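Demethyldecarbamoylnovobiocin O-methyltransferase (Streptomyces caeruleus, PDB 2WK1) catalyses the S-adenosyl-L-methionine-dependent methylation of the 4-hydroxyl of the noviose sugar, the penultimate step in making the antibiotic novobiocin. Local coordinates at residues V45-V50 with K89-I94; D100-N105 with R125-A130; V240-Y245 with D253-Y258; D266-I269 with G275-W278. All coordinates share one frame; numbering follows the deposited sequence.

Interactions 1 and 2 lie on one flank of the methyltransferase core, where helix 87-103 serves both; they join where Ile-94 CG2 packs on Ile-127 CD1 at 4.1 Å, although their centres are about 17 Å apart. Interactions 3 and 4, centres about 9 Å apart, share neighbouring strands, and Val-242 N lies 2.8 Å from Val-276 O. The two groups meet through a salt bridge of 2.8 Å between Arg-90 NH1 and Asp-243 OD1, which ties the helix of the predicted proton acceptor Glu-92 to the predicted magnesium site. Among the touching side chains, that of Leu-91 in interaction 1 comes to about 6 Å from bound S-adenosyl-L-homocysteine, against about 11 Å for Val-242 in interaction 3.

Interaction 1. Residues V45-V50 with K89-I94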
loop_
_atom_site.group_PDB
_atom_site.type_symbol
_atom_site.label_atom_id
_atom_site.label_comp_id
_atom_site.label_asym_id
_atom_site.label_seq_id
_atom_site.Cartn_x
_atom_site.Cartn_y
_atom_site.Cartn_z
ATOM N N VAL A 45 -0.860 3.993 -1.886
ATOM C CA VAL A 45 -1.702 2.851 -1.527
ATOM C C VAL A 45 -3.168 3.281 -1.457
ATOM O O VAL A 45 -4.058 2.624 -1.967
ATOM C CB VAL A 45 -1.240 2.184 -0.165
ATOM C CG1 VAL A 45 -2.138 1.047 0.166
ATOM C CG2 VAL A 45 0.247 1.810 -0.213
ATOM N N LEU A 46 -3.412 4.393 -0.797
ATOM C CA LEU A 46 -4.786 4.838 -0.596
ATOM C C LEU A 46 -5.534 5.084 -1.901
ATOM O O LEU A 46 -6.725 4.766 -2.019
ATOM C CB LEU A 46 -4.798 6.122 0.252
ATOM C CG LEU A 46 -4.513 5.908 1.737
ATOM C CD1 LEU A 46 -4.181 7.247 2.376
ATOM C CD2 LEU A 46 -5.673 5.244 2.448
ATOM N N ALA A 47 -4.841 5.668 -2.877
ATOM C CA ALA A 47 -5.426 5.946 -4.194
ATOM C C ALA A 47 -5.348 4.744 -5.120
ATOM O O ALA A 47 -5.952 4.747 -6.188
ATOM C CB ALA A 47 -4.737 7.123 -4.837
ATOM N N GLY A 48 -4.586 3.729 -4.722
ATOM C CA GLY A 48 -4.445 2.526 -5.528
ATOM C C GLY A 48 -3.533 2.639 -6.726
ATOM O O GLY A 48 -3.568 1.773 -7.614
ATOM N N THR A 49 -2.682 3.652 -6.759
ATOM C CA THR A 49 -1.711 3.737 -7.856
ATOM C C THR A 49 -0.644 2.628 -7.744
ATOM O O THR A 49 -0.180 2.097 -8.740
ATOM C CB THR A 49 -1.043 5.114 -7.968
ATOM O OG1 THR A 49 -0.351 5.396 -6.762
ATOM C CG2 THR A 49 -2.062 6.210 -8.268
ATOM N N VAL A 50 -0.298 2.220 -6.525
ATOM C CA VAL A 50 0.815 1.310 -6.344
ATOM C C VAL A 50 0.485 -0.080 -6.879
ATOM O O VAL A 50 1.374 -0.810 -7.312
ATOM C CB VAL A 50 1.292 1.321 -4.871
ATOM C CG1 VAL A 50 0.300 0.632 -3.953
ATOM C CG2 VAL A 50 2.671 0.684 -4.752
ATOM N N LYS A 89 -3.368 14.242 -6.251
ATOM C CA LYS A 89 -3.181 15.659 -5.979
ATOM C C LYS A 89 -3.981 16.119 -4.748
ATOM O O LYS A 89 -3.483 16.889 -3.936
ATOM C CB LYS A 89 -3.507 16.502 -7.195
ATOM C CG LYS A 89 -2.482 16.330 -8.330
ATOM C CD LYS A 89 -2.772 17.210 -9.529
ATOM C CE LYS A 89 -1.783 17.027 -10.671
ATOM N NZ LYS A 89 -2.050 18.086 -11.708
ATOM N N ARG A 90 -5.223 15.663 -4.608
ATOM C CA ARG A 90 -5.996 16.032 -3.439
ATOM C C ARG A 90 -5.467 15.354 -2.154
ATOM O O ARG A 90 -5.544 15.949 -1.079
ATOM C CB ARG A 90 -7.502 15.846 -3.640
ATOM C CG ARG A 90 -8.169 17.079 -4.242
ATOM C CD ARG A 90 -9.620 16.858 -4.681
ATOM N NE ARG A 90 -9.682 16.265 -5.997
ATOM C CZ ARG A 90 -10.602 15.400 -6.424
ATOM N NH1 ARG A 90 -11.560 14.953 -5.640
ATOM N NH2 ARG A 90 -10.526 14.940 -7.653
ATOM N N LEU A 91 -4.922 14.146 -2.259
ATOM C CA LEU A 91 -4.250 13.547 -1.081
ATOM C C LEU A 91 -3.009 14.345 -0.691
ATOM O O LEU A 91 -2.767 14.587 0.482
ATOM C CB LEU A 91 -3.889 12.079 -1.348
ATOM C CG LEU A 91 -5.035 11.069 -1.360
ATOM C CD1 LEU A 91 -4.583 9.765 -2.028
ATOM C CD2 LEU A 91 -5.613 10.802 0.028
ATOM N N GLU A 92 -2.227 14.751 -1.692
ATOM C CA GLU A 92 -1.061 15.571 -1.416
ATOM C C GLU A 92 -1.435 16.904 -0.758
ATOM O O GLU A 92 -0.730 17.383 0.120
ATOM C CB GLU A 92 -0.204 15.790 -2.681
ATOM C CG GLU A 92 0.532 14.524 -3.129
ATOM C CD GLU A 92 1.214 14.596 -4.512
ATOM O OE1 GLU A 92 0.795 15.403 -5.388
ATOM O OE2 GLU A 92 2.147 13.778 -4.741
ATOM N N ASN A 93 -2.565 17.486 -1.168
ATOM C CA ASN A 93 -3.069 18.692 -0.512
ATOM C C ASN A 93 -3.386 18.473 0.961
ATOM O O ASN A 93 -3.078 19.310 1.799
ATOM C CB ASN A 93 -4.294 19.206 -1.275
ATOM C CG ASN A 93 -5.039 20.303 -0.535
ATOM O OD1 ASN A 93 -6.080 20.027 0.064
ATOM N ND2 ASN A 93 -4.501 21.521 -0.538
ATOM N N ILE A 94 -4.027 17.352 1.285
ATOM C CA ILE A 94 -4.271 17.025 2.699
ATOM C C ILE A 94 -2.946 16.969 3.451
ATOM O O ILE A 94 -2.797 17.540 4.531
ATOM C CB ILE A 94 -4.988 15.681 2.871
ATOM C CG1 ILE A 94 -6.395 15.778 2.351
ATOM C CG2 ILE A 94 -5.011 15.235 4.360
ATOM C CD1 ILE A 94 -7.122 14.419 2.302
#
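Leu-91 lays one branch of its isobutyl group against the last turn of helix 35-47, where its CD1 lies 3.9 Å from Ala-47 CB. The same methyl lies 4.2 Å from Ala-47 N and 4.3 Å from Leu-46 CB, at the root of that side chain, so it bears on two successive residues at once. CG of Leu-91 stands anti to the carbonyl carbon (chi1 -73°), which directs the branch across to helix 35-47. The backbones stay well separated, with the CA atoms of Ala-47 and Leu-91 8.3 Å apart, and the contact buries only 100 Å². Leu-123 of helix 119-130 touches both Leu-46 and Leu-91 and makes the apolar cluster a three-helix one. This cluster belongs to the helical layer on one side of the Rossmann-like sheet of a class I methyltransferase. Directly after the contact the first helix ends in a Schellman motif: Gly-48 turns to positive phi, its N bonded to Val-45 O at 3.0 Å, while Arg-72 takes up Ala-47 O. Val-45 packs on Val-45 of the second subunit, placing this helix end at the dimer interface. On the ligand side, the Leu-91 side chain is about 4 Å from that of Thr-84, which binds S-adenosyl-L-methionine, and the residue following it is Glu-92, the predicted proton acceptor.

Interaction 2. Residues D100-N105 with R125-A130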
loop_
_atom_site.group_PDB
_atom_site.type_symbol
_atom_site.label_atom_id
_atom_site.label_comp_id
_atom_site.label_asym_id
_atom_site.label_seq_id
_atom_site.Cartn_x
_atom_site.Cartn_y
_atom_site.Cartn_z
ATOM N N ASP A 100 1.454 21.470 7.578
ATOM C CA ASP A 100 1.639 22.902 7.869
ATOM C C ASP A 100 1.027 23.266 9.224
ATOM O O ASP A 100 1.627 24.009 10.013
ATOM C CB ASP A 100 1.038 23.786 6.769
ATOM C CG ASP A 100 1.426 25.240 6.936
ATOM O OD1 ASP A 100 2.644 25.526 6.861
ATOM O OD2 ASP A 100 0.532 26.078 7.132
ATOM N N VAL A 101 -0.159 22.736 9.541
ATOM C CA VAL A 101 -0.764 23.030 10.846
ATOM C C VAL A 101 0.056 22.424 11.989
ATOM O O VAL A 101 0.189 23.030 13.064
ATOM C CB VAL A 101 -2.282 22.695 10.955
ATOM C CG1 VAL A 101 -3.077 23.444 9.907
ATOM C CG2 VAL A 101 -2.577 21.236 10.929
ATOM N N ILE A 102 0.641 21.256 11.755
ATOM C CA ILE A 102 1.518 20.642 12.758
ATOM C C ILE A 102 2.773 21.489 12.899
ATOM O O ILE A 102 3.178 21.799 14.010
ATOM C CB ILE A 102 1.931 19.202 12.379
ATOM C CG1 ILE A 102 0.709 18.280 12.414
ATOM C CG2 ILE A 102 3.069 18.711 13.325
ATOM C CD1 ILE A 102 0.935 16.918 11.767
ATOM N N GLY A 103 3.403 21.855 11.787
ATOM C CA GLY A 103 4.664 22.609 11.847
ATOM C C GLY A 103 4.535 24.003 12.428
ATOM O O GLY A 103 5.488 24.528 13.010
ATOM N N ASN A 104 3.364 24.606 12.266
ATOM C CA ASN A 104 3.085 25.937 12.801
ATOM C C ASN A 104 2.295 25.912 14.106
ATOM O O ASN A 104 1.898 26.954 14.617
ATOM C CB ASN A 104 2.368 26.774 11.756
ATOM C CG ASN A 104 3.293 27.257 10.670
ATOM O OD1 ASN A 104 4.220 28.045 10.936
ATOM N ND2 ASN A 104 3.040 26.851 9.444
ATOM N N ASN A 105 2.059 24.729 14.642
ATOM C CA ASN A 105 1.327 24.559 15.882
ATOM C C ASN A 105 -0.005 25.297 15.897
ATOM O O ASN A 105 -0.412 25.891 16.886
ATOM C CB ASN A 105 2.216 24.981 17.050
ATOM C CG ASN A 105 3.424 24.096 17.176
ATOM O OD1 ASN A 105 3.290 22.886 17.369
ATOM N ND2 ASN A 105 4.597 24.671 17.004
ATOM N N ARG A 125 -5.030 10.451 9.817
ATOM C CA ARG A 125 -4.534 9.764 10.990
ATOM C C ARG A 125 -3.093 9.309 10.812
ATOM O O ARG A 125 -2.302 9.371 11.748
ATOM C CB ARG A 125 -5.427 8.567 11.341
ATOM C CG ARG A 125 -4.971 7.758 12.547
ATOM C CD ARG A 125 -5.027 8.532 13.827
ATOM N NE ARG A 125 -4.361 7.898 14.974
ATOM C CZ ARG A 125 -3.120 8.155 15.361
ATOM N NH1 ARG A 125 -2.359 8.961 14.669
ATOM N NH2 ARG A 125 -2.656 7.645 16.490
ATOM N N GLY A 126 -2.748 8.860 9.611
ATOM C CA GLY A 126 -1.370 8.469 9.325
ATOM C C GLY A 126 -0.374 9.599 9.432
ATOM O O GLY A 126 0.735 9.380 9.884
ATOM N N ILE A 127 -0.755 10.805 9.022
ATOM C CA ILE A 127 0.143 11.949 9.128
ATOM C C ILE A 127 0.399 12.230 10.609
ATOM O O ILE A 127 1.532 12.480 11.015
ATOM C CB ILE A 127 -0.429 13.172 8.414
ATOM C CG1 ILE A 127 -0.600 12.935 6.909
ATOM C CG2 ILE A 127 0.479 14.369 8.662
ATOM C CD1 ILE A 127 -1.614 13.889 6.266
ATOM N N LEU A 128 -0.655 12.179 11.424
ATOM C CA LEU A 128 -0.468 12.365 12.861
ATOM C C LEU A 128 0.510 11.306 13.402
ATOM O O LEU A 128 1.406 11.609 14.185
ATOM C CB LEU A 128 -1.782 12.305 13.623
ATOM C CG LEU A 128 -2.803 13.401 13.294
ATOM C CD1 LEU A 128 -4.063 13.218 14.136
ATOM C CD2 LEU A 128 -2.252 14.826 13.471
ATOM N N ARG A 129 0.333 10.060 13.000
ATOM C CA ARG A 129 1.202 8.972 13.456
ATOM C C ARG A 129 2.650 9.194 13.034
ATOM O O ARG A 129 3.581 8.995 13.834
ATOM C CB ARG A 129 0.669 7.635 12.934
ATOM C CG ARG A 129 1.442 6.395 13.377
ATOM C CD ARG A 129 0.812 5.735 14.542
ATOM N NE ARG A 129 1.501 4.500 14.900
ATOM C CZ ARG A 129 2.629 4.430 15.605
ATOM N NH1 ARG A 129 3.253 5.522 16.011
ATOM N NH2 ARG A 129 3.155 3.237 15.882
ATOM N N ALA A 130 2.840 9.637 11.786
ATOM C CA ALA A 130 4.177 9.842 11.247
ATOM C C ALA A 130 4.933 10.879 12.041
ATOM O O ALA A 130 6.164 10.804 12.133
ATOM C CB ALA A 130 4.101 10.281 9.787
#
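The end of helix 87-103 passes the end of helix 119-130 with CA of Ile-102 8.5 Å from CA of Leu-128, a spacing that only side chains bridge. Ile-102 does the reaching. With CG1 turned beside the backbone N and the chain extended beyond it (chi2 167°), the terminal CD1 is carried across to two residues in a row. That methyl meets Ile-127 CG2 at 4.0 Å and Leu-128 CD2 at 4.2 Å, each pair of side chains crossing at a slant. Ile-127 presents its short branch, whereas Leu-128 starts in a more lateral direction and comes near only with its end. Between these two helices in sequence lies strand 109-113, and helix 119-130 goes on to link it to the parallel neighbour 138-142: this is a beta-alpha-beta crossover of the Rossmann-like methyltransferase fold. Leu-128 accordingly also touches Val-138 at the start of the second strand, and Ile-127 lies against Ile-94 and Val-98 farther back along helix 87-103. The end of that helix has polar fastenings of its own. Asp-100 O accepts Asn-104 N at 2.9 Å and also Asn-104 ND2 at 3.2 Å, from opposite faces of its plane; the side-chain bond is bent, at 137°, and its donor sits above the carbonyl plane. Asn-105 then takes positive phi in a Schellman motif, its N bonded to Ile-102 O at 3.2 Å, while Tyr-239 holds Asp-100 OD2.

Interaction 3. Residues V240-Y245 with D253-Y258; sequences VIVDDY and DAVDEY. With EDO (1,2-ethanediol), chain F.
The carboxyl end of strand 238-242 leads into Asp-243 and Asp-244, predicted magnesium ligands, and this contact packs that turn against helix 249-261. Val-242 and Val-255 reach for each other tip to tip, CG1 of the strand residue 3.9 Å from CG2 of the helix residue. The other branch of Val-255, CG1, comes obliquely within 3.8 Å of Tyr-245 CE1, so the two branches of one valine serve Val-242 and Tyr-245 separately. Strand and helix are consecutive elements of the Rossmann-like core, the helix lying over the sheet next to helix 220-230. Tyr-245 extends from the turn with CG anti to the backbone N (chi1 179°), which carries its hydroxyl to the next helix residue. There OH donates a short hydrogen bond of 2.6 Å to Asp-256 OD1, received on the syn lone pair; the oxygen lies at the ring edge, and ring and carboxylate planes are 65° apart. A 1,2-ethanediol, probably from the crystallisation liquor, takes a bent bond from Asp-244 N to its O2 (3.0 Å, 139°) and is also bonded to Thr-223 and Gly-217. Besides the salt bridge to Arg-90, Asp-243 OD1 has another to Arg-214; together they probably limit the carboxylate's turning.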
loop_
_atom_site.group_PDB
_atom_site.type_symbol
_atom_site.label_atom_id
_atom_site.label_comp_id
_atom_site.label_asym_id
_atom_site.label_seq_id
_atom_site.Cartn_x
_atom_site.Cartn_y
_atom_site.Cartn_z
ATOM N N VAL A 240 -9.530 25.214 5.224
ATOM C CA VAL A 240 -10.766 24.639 4.721
ATOM C C VAL A 240 -10.522 24.142 3.326
ATOM O O VAL A 240 -10.078 24.900 2.456
ATOM C CB VAL A 240 -11.918 25.635 4.721
ATOM C CG1 VAL A 240 -13.190 24.984 4.177
ATOM C CG2 VAL A 240 -12.112 26.242 6.127
ATOM N N ILE A 241 -10.763 22.859 3.114
ATOM C CA ILE A 241 -10.568 22.212 1.819
ATOM C C ILE A 241 -11.950 21.867 1.230
ATOM O O ILE A 241 -12.758 21.256 1.918
ATOM C CB ILE A 241 -9.717 20.935 1.940
ATOM C CG1 ILE A 241 -8.317 21.219 2.518
ATOM C CG2 ILE A 241 -9.677 20.194 0.612
ATOM C CD1 ILE A 241 -7.600 19.996 3.030
ATOM N N VAL A 242 -12.185 22.245 -0.016
ATOM C CA VAL A 242 -13.434 21.973 -0.719
ATOM C C VAL A 242 -13.099 20.996 -1.835
ATOM O O VAL A 242 -12.428 21.359 -2.820
ATOM C CB VAL A 242 -14.030 23.256 -1.332
ATOM C CG1 VAL A 242 -15.344 22.959 -1.950
ATOM C CG2 VAL A 242 -14.114 24.391 -0.293
ATOM N N ASP A 243 -13.576 19.767 -1.721
ATOM C CA ASP A 243 -13.200 18.721 -2.647
ATOM C C ASP A 243 -13.638 18.986 -4.074
ATOM O O ASP A 243 -12.875 18.735 -5.013
ATOM C CB ASP A 243 -13.789 17.382 -2.197
ATOM C CG ASP A 243 -13.434 16.258 -3.147
ATOM O OD1 ASP A 243 -12.276 15.768 -3.032
ATOM O OD2 ASP A 243 -14.276 15.911 -4.019
ATOM N N ASP A 244 -14.880 19.432 -4.218
ATOM C CA ASP A 244 -15.610 19.445 -5.503
ATOM C C ASP A 244 -16.170 20.845 -5.603
ATOM O O ASP A 244 -17.275 21.114 -5.147
ATOM C CB ASP A 244 -16.753 18.393 -5.461
ATOM C CG ASP A 244 -17.318 18.004 -6.840
ATOM O OD1 ASP A 244 -16.856 18.487 -7.879
ATOM O OD2 ASP A 244 -18.242 17.153 -6.858
ATOM N N TYR A 245 -15.371 21.743 -6.140
ATOM C CA TYR A 245 -15.759 23.151 -6.278
ATOM C C TYR A 245 -15.908 23.539 -7.736
ATOM O O TYR A 245 -16.931 24.065 -8.156
ATOM C CB TYR A 245 -14.715 24.065 -5.603
ATOM C CG TYR A 245 -15.003 25.560 -5.701
ATOM C CD1 TYR A 245 -15.864 26.177 -4.808
ATOM C CD2 TYR A 245 -14.412 26.342 -6.668
ATOM C CE1 TYR A 245 -16.146 27.534 -4.894
ATOM C CE2 TYR A 245 -14.656 27.696 -6.747
ATOM C CZ TYR A 245 -15.540 28.287 -5.874
ATOM O OH TYR A 245 -15.784 29.632 -5.983
ATOM N N ASP A 253 -22.025 27.076 -5.395
ATOM C CA ASP A 253 -23.016 28.001 -4.846
ATOM C C ASP A 253 -22.932 28.120 -3.313
ATOM O O ASP A 253 -22.940 29.214 -2.768
ATOM C CB ASP A 253 -24.446 27.553 -5.170
ATOM C CG ASP A 253 -24.857 27.711 -6.626
ATOM O OD1 ASP A 253 -24.170 28.353 -7.419
ATOM O OD2 ASP A 253 -25.917 27.143 -6.985
ATOM N N ALA A 254 -22.869 26.986 -2.616
ATOM C CA ALA A 254 -22.842 26.999 -1.163
ATOM C C ALA A 254 -21.576 27.673 -0.614
ATOM O O ALA A 254 -21.643 28.485 0.314
ATOM C CB ALA A 254 -22.979 25.575 -0.607
ATOM N N VAL A 255 -20.418 27.334 -1.181
ATOM C CA VAL A 255 -19.163 27.918 -0.707
ATOM C C VAL A 255 -19.132 29.410 -0.960
ATOM O O VAL A 255 -18.780 30.222 -0.067
ATOM C CB VAL A 255 -17.949 27.203 -1.372
ATOM C CG1 VAL A 255 -16.642 27.963 -1.115
ATOM C CG2 VAL A 255 -17.885 25.749 -0.905
ATOM N N ASP A 256 -19.548 29.804 -2.167
ATOM C CA ASP A 256 -19.505 31.232 -2.479
ATOM C C ASP A 256 -20.505 32.018 -1.649
ATOM O O ASP A 256 -20.207 33.123 -1.188
ATOM C CB ASP A 256 -19.767 31.468 -3.967
ATOM C CG ASP A 256 -18.616 31.034 -4.864
ATOM O OD1 ASP A 256 -17.525 30.656 -4.375
ATOM O OD2 ASP A 256 -18.803 31.096 -6.102
ATOM N N GLU A 257 -21.687 31.453 -1.437
ATOM C CA GLU A 257 -22.677 32.156 -0.628
ATOM C C GLU A 257 -22.252 32.305 0.825
ATOM O O GLU A 257 -22.419 33.360 1.427
ATOM C CB GLU A 257 -24.192 31.184 -0.600
ATOM C CG GLU A 257 -25.270 31.894 0.148
ATOM C CD GLU A 257 -26.346 31.006 0.220
ATOM O OE1 GLU A 257 -26.443 30.045 -0.378
ATOM O OE2 GLU A 257 -27.301 31.310 1.088
ATOM N N TYR A 258 -21.678 31.256 1.386
ATOM C CA TYR A 258 -21.227 31.325 2.764
ATOM C C TYR A 258 -20.111 32.351 2.925
ATOM O O TYR A 258 -20.135 33.185 3.841
ATOM C CB TYR A 258 -20.736 29.946 3.243
ATOM C CG TYR A 258 -20.413 29.918 4.721
ATOM C CD1 TYR A 258 -21.408 29.722 5.667
ATOM C CD2 TYR A 258 -19.123 30.163 5.186
ATOM C CE1 TYR A 258 -21.112 29.741 7.013
ATOM C CE2 TYR A 258 -18.823 30.176 6.542
ATOM C CZ TYR A 258 -19.828 29.989 7.447
ATOM O OH TYR A 258 -19.553 30.010 8.791
HETATM C C1 EDO F . -17.974 20.269 -0.086
HETATM O O1 EDO F . -18.959 19.496 0.697
HETATM C C2 EDO F . -18.090 20.155 -1.619
HETATM O O2 EDO F . -17.080 19.250 -2.128
#

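Interaction 4. Residues D266-I269 with G275-W278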
loop_
_atom_site.group_PDB
_atom_site.type_symbol
_atom_site.label_atom_id
_atom_site.label_comp_id
_atom_site.label_asym_id
_atom_site.label_seq_id
_atom_site.Cartn_x
_atom_site.Cartn_y
_atom_site.Cartn_z
ATOM N N ASP A 266 -10.338 35.457 2.498
ATOM C CA ASP A 266 -9.174 34.610 2.314
ATOM C C ASP A 266 -9.323 33.894 0.982
ATOM O O ASP A 266 -10.342 33.259 0.723
ATOM C CB ASP A 266 -9.066 33.605 3.463
ATOM C CG ASP A 266 -8.565 34.245 4.737
ATOM O OD1 ASP A 266 -7.489 34.866 4.650
ATOM O OD2 ASP A 266 -9.191 34.044 5.793
ATOM N N GLU A 267 -8.321 34.031 0.124
ATOM C CA GLU A 267 -8.431 33.590 -1.256
ATOM C C GLU A 267 -8.512 32.072 -1.414
ATOM O O GLU A 267 -7.895 31.299 -0.656
ATOM C CB GLU A 267 -7.249 34.126 -2.055
ATOM C CG GLU A 267 -5.858 33.647 -1.573
ATOM C CD GLU A 267 -4.631 34.484 -2.046
ATOM O OE1 GLU A 267 -4.777 35.489 -2.776
ATOM O OE2 GLU A 267 -3.492 34.117 -1.656
ATOM N N LEU A 268 -9.313 31.662 -2.381
ATOM C CA LEU A 268 -9.407 30.256 -2.781
ATOM C C LEU A 268 -8.272 29.904 -3.701
ATOM O O LEU A 268 -8.067 30.574 -4.727
ATOM C CB LEU A 268 -10.709 29.949 -3.481
ATOM C CG LEU A 268 -11.989 30.165 -2.703
ATOM C CD1 LEU A 268 -13.173 29.927 -3.619
ATOM C CD2 LEU A 268 -12.063 29.254 -1.497
ATOM N N ILE A 269 -7.557 28.844 -3.356
ATOM C CA ILE A 269 -6.433 28.338 -4.106
ATOM C C ILE A 269 -6.771 27.001 -4.705
ATOM O O ILE A 269 -7.321 26.146 -4.043
ATOM C CB ILE A 269 -5.041 28.053 -3.075
ATOM C CG1 ILE A 269 -4.753 29.336 -2.333
ATOM C CG2 ILE A 269 -3.951 27.419 -3.879
ATOM C CD1 ILE A 269 -4.238 29.162 -0.968
ATOM N N GLY A 275 -10.750 20.581 -6.935
ATOM C CA GLY A 275 -10.735 21.095 -5.571
ATOM C C GLY A 275 -10.078 22.446 -5.420
ATOM O O GLY A 275 -9.220 22.850 -6.229
ATOM N N VAL A 276 -10.458 23.124 -4.345
ATOM C CA VAL A 276 -9.827 24.369 -3.904
ATOM C C VAL A 276 -9.692 24.333 -2.382
ATOM O O VAL A 276 -10.307 23.497 -1.712
ATOM C CB VAL A 276 -10.634 25.636 -4.324
ATOM C CG1 VAL A 276 -10.844 25.680 -5.876
ATOM C CG2 VAL A 276 -11.994 25.675 -3.641
ATOM N N TYR A 277 -8.928 25.267 -1.823
ATOM C CA TYR A 277 -8.825 25.410 -0.394
ATOM C C TYR A 277 -8.523 26.837 -0.020
ATOM O O TYR A 277 -8.079 27.617 -0.860
ATOM C CB TYR A 277 -7.775 24.434 0.197
ATOM C CG TYR A 277 -6.342 24.759 -0.090
ATOM C CD1 TYR A 277 -5.793 24.598 -1.336
ATOM C CD2 TYR A 277 -5.517 25.174 0.920
ATOM C CE1 TYR A 277 -4.462 24.891 -1.578
ATOM C CE2 TYR A 277 -4.182 25.453 0.688
ATOM C CZ TYR A 277 -3.671 25.331 -0.581
ATOM O OH TYR A 277 -2.332 25.612 -0.801
ATOM N N TRP A 278 -8.720 27.179 1.239
ATOM C CA TRP A 278 -8.241 28.440 1.757
ATOM C C TRP A 278 -7.693 28.278 3.147
ATOM O O TRP A 278 -8.006 27.327 3.855
ATOM C CB TRP A 278 -9.331 29.526 1.713
ATOM C CG TRP A 278 -10.418 29.561 2.768
ATOM C CD1 TRP A 278 -10.401 30.280 3.932
ATOM C CD2 TRP A 278 -11.753 29.030 2.662
ATOM N NE1 TRP A 278 -11.605 30.170 4.586
ATOM C CE2 TRP A 278 -12.459 29.425 3.823
ATOM C CE3 TRP A 278 -12.400 28.216 1.730
ATOM C CZ2 TRP A 278 -13.782 29.068 4.044
ATOM C CZ3 TRP A 278 -13.721 27.885 1.950
ATOM C CH2 TRP A 278 -14.398 28.304 3.087
#
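Leu-268 fits its CD2 methyl into the angle between the Val-276 and Trp-278 side chains of strand 276-279. The methyl presses on Trp-278 CE3 at 3.4 Å, obliquely to the indole, and also meets Val-276 CG2, more loosely, at 4.2 Å. Leucine and tryptophan lie side by side, pointing the same way. Farther along, Asp-266 CB forms a second bump against the indole, 3.6 Å from Trp-278 CD1, while its carboxylate is bonded to Thr-281 through OD1; Arg-259 makes a cation-pi contact with the indole. Across the sheet, Ile-269 and Tyr-277 form the other ridge. Ile-269 was modelled in two conformers, so the detail here is provisional; in the one described, CD1 rides over one face of the phenol ring, 4.2 Å from its centroid, and CG2 approaches Tyr-277 CE1. The ring comes up beside the isoleucine because CG of Tyr-277 lies between the backbone N and the carbonyl carbon (chi1 72°). Beneath these side chains the same two residues are bound twice: Ile-269 N to Tyr-277 O at 2.8 Å and nearly straight (171°), and Tyr-277 N to Ile-269 O at 2.9 Å. This hydrogen-bonded antiparallel pair joins 269-270, the outermost strand of the sheet within this chain, to 276-279, in the carboxyl-terminal beta hairpin that gives class I methyltransferases their 3-2-1-4-5-7-6 sheet.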